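Local coordinates for Aar187cp (Eremothecium gossypii, PDB 3ZIL), which probably regulates sister chromatid cohesion through cohesin, as the Wpl1 member of the Wap1 family, this chain being its helical C-terminal part, at residues A[270-273]-A[274-278]. Sequence-based numbering, arbitrary orientation.
Sequences ISEI and KTNLL
S271 caps the N-terminus of helix 272-289 by accepting a bond from the backbone of K274. S271 OG lies 2.9 Å from K274 N, with an N-H...O angle of 156°. The hydroxyl reaches this amide because OG is anti to the backbone N of S271 (chi1 173°). K274 CB passes alongside the same oxygen, at 3.3 Å from S271 OG.

The carbonyl of S271 is also used. T275 OG1 donates to S271 O at 2.7 Å, nearly along the C=O axis (164°). T275 N adds a weak bond to S271 O, and another weak one to E272 O. S269 OG is a second hydrogen-bond partner of T275 OG1.

Regular helical bonds then take over. N276 N donates to E272 O, and L277 N to I273 O, both at 3.1 Å. The E272 and N276 side chains lie obliquely across each other, with E272 CG 3.7 Å from N276 ND2. T275 also packs on V322 of helix 321-336.

An alanine at S271 would keep the carbonyl acceptor but would probably leave K274 N without its capping partner. The serine hydroxyl thus serves the K274 amide, T275 N has only weak carbonyl bonds, and stronger helical bonding starts at N276: a classic N-cap arrangement.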
ATOM      1  N   ILE A 270      -2.892 -25.871   4.715  1.00 45.89           N
ATOM      2  CA  ILE A 270      -4.084 -25.896   3.876  1.00 50.63           C
ATOM      3  C   ILE A 270      -4.778 -24.490   3.991  1.00 50.22           C
ATOM      4  O   ILE A 270      -5.975 -24.320   3.676  1.00 42.82           O
ATOM      5  CB  ILE A 270      -4.965 -27.134   4.259  1.00 50.34           C
ATOM      6  CG1 ILE A 270      -4.278 -28.464   3.833  1.00 52.38           C
ATOM      7  CG2 ILE A 270      -6.393 -27.023   3.735  1.00 51.20           C
ATOM      8  CD1 ILE A 270      -4.600 -29.012   2.442  1.00 55.66           C
ATOM      9  N   SER A 271      -4.004 -23.488   4.435  1.00 42.95           N
ATOM     10  CA  SER A 271      -4.509 -22.123   4.621  1.00 44.73           C
ATOM     11  C   SER A 271      -3.756 -21.193   3.653  1.00 51.67           C
ATOM     12  O   SER A 271      -2.527 -21.106   3.696  1.00 50.39           O
ATOM     13  CB  SER A 271      -4.344 -21.667   6.088  1.00 48.02           C
ATOM     14  OG  SER A 271      -4.689 -20.279   6.266  1.00 51.17           O
ATOM     15  N   GLU A 272      -4.495 -20.531   2.765  1.00 54.36           N
ATOM     16  CA  GLU A 272      -3.918 -19.588   1.821  1.00 53.73           C
ATOM     17  C   GLU A 272      -3.541 -18.359   2.592  1.00 53.02           C
ATOM     18  O   GLU A 272      -2.490 -17.762   2.340  1.00 52.03           O
ATOM     19  CB  GLU A 272      -4.911 -19.171   0.733  1.00 50.12           C
ATOM     20  CG  GLU A 272      -4.515 -17.824   0.125  1.00 61.24           C
ATOM     21  CD  GLU A 272      -5.398 -17.346  -1.021  1.00 68.04           C
ATOM     22  OE1 GLU A 272      -5.597 -18.114  -1.987  1.00 63.97           O
ATOM     23  OE2 GLU A 272      -5.866 -16.179  -0.967  1.00 68.08           O
ATOM     24  N   ILE A 273      -4.416 -17.952   3.505  1.00 48.34           N
ATOM     25  CA  ILE A 273      -4.129 -16.761   4.296  1.00 51.02           C
ATOM     26  C   ILE A 273      -2.865 -17.020   5.156  1.00 48.48           C
ATOM     27  O   ILE A 273      -1.923 -16.202   5.191  1.00 44.75           O
ATOM     28  CB  ILE A 273      -5.366 -16.205   5.067  1.00 51.75           C
ATOM     29  CG1 ILE A 273      -4.939 -15.436   6.334  1.00 50.51           C
ATOM     30  CG2 ILE A 273      -6.385 -17.321   5.362  1.00 61.31           C
ATOM     31  CD1 ILE A 273      -5.802 -14.220   6.682  1.00 54.10           C
ATOM     32  N   LYS A 274      -2.792 -18.174   5.803  1.00 36.47           N
ATOM     33  CA  LYS A 274      -1.659 -18.314   6.666  1.00 36.58           C
ATOM     34  C   LYS A 274      -0.333 -18.459   5.853  1.00 32.92           C
ATOM     35  O   LYS A 274       0.714 -18.048   6.315  1.00 35.21           O
ATOM     36  CB  LYS A 274      -1.850 -19.379   7.730  1.00 41.01           C
ATOM     37  CG  LYS A 274      -2.741 -19.000   8.923  1.00 41.28           C
ATOM     38  CD  LYS A 274      -2.510 -20.030  10.038  1.00 45.08           C
ATOM     39  CE  LYS A 274      -3.761 -20.454  10.791  1.00 41.67           C
ATOM     40  NZ  LYS A 274      -3.385 -21.092  12.106  1.00 47.70           N
ATOM     41  N   THR A 275      -0.409 -18.992   4.648  1.00 28.07           N
ATOM     42  CA  THR A 275       0.763 -19.321   3.879  1.00 30.55           C
ATOM     43  C   THR A 275       1.376 -18.060   3.284  1.00 31.06           C
ATOM     44  O   THR A 275       2.533 -17.797   3.498  1.00 26.53           O
ATOM     45  CB  THR A 275       0.429 -20.346   2.798  1.00 25.51           C
ATOM     46  OG1 THR A 275       0.116 -21.577   3.461  1.00 25.85           O
ATOM     47  CG2 THR A 275       1.623 -20.579   1.897  1.00 24.55           C
ATOM     48  N   ASN A 276       0.556 -17.280   2.584  1.00 30.23           N
ATOM     49  CA  ASN A 276       0.964 -15.985   2.119  1.00 32.87           C
ATOM     50  C   ASN A 276       1.503 -15.056   3.182  1.00 30.10           C
ATOM     51  O   ASN A 276       2.480 -14.360   2.960  1.00 29.02           O
ATOM     52  CB  ASN A 276      -0.141 -15.325   1.336  1.00 32.79           C
ATOM     53  CG  ASN A 276      -0.346 -15.985   0.010  1.00 36.28           C
ATOM     54  OD1 ASN A 276       0.545 -16.699  -0.501  1.00 35.37           O
ATOM     55  ND2 ASN A 276      -1.521 -15.770  -0.574  1.00 34.66           N
ATOM     56  N   LEU A 277       0.876 -15.066   4.345  1.00 28.24           N
ATOM     57  CA  LEU A 277       1.348 -14.336   5.482  1.00 27.43           C
ATOM     58  C   LEU A 277       2.743 -14.793   5.936  1.00 25.88           C
ATOM     59  O   LEU A 277       3.598 -13.968   6.277  1.00 22.91           O
ATOM     60  CB  LEU A 277       0.409 -14.584   6.655  1.00 29.71           C
ATOM     61  CG  LEU A 277       0.917 -13.995   7.987  1.00 33.39           C
ATOM     62  CD1 LEU A 277       0.693 -12.468   7.935  1.00 34.38           C
ATOM     63  CD2 LEU A 277       0.304 -14.581   9.276  1.00 34.93           C
ATOM     64  N   LEU A 278       2.948 -16.108   6.033  1.00 20.19           N
ATOM     65  CA  LEU A 278       4.234 -16.546   6.448  1.00 20.74           C
ATOM     66  C   LEU A 278       5.235 -16.199   5.374  1.00 18.13           C
ATOM     67  O   LEU A 278       6.372 -15.819   5.697  1.00 16.37           O
ATOM     68  CB  LEU A 278       4.267 -18.071   6.645  1.00 24.05           C
ATOM     69  CG  LEU A 278       3.660 -18.605   7.915  1.00 28.09           C
ATOM     70  CD1 LEU A 278       3.667 -20.121   7.723  1.00 29.78           C
ATOM     71  CD2 LEU A 278       4.490 -18.245   9.153  1.00 29.00           C
TER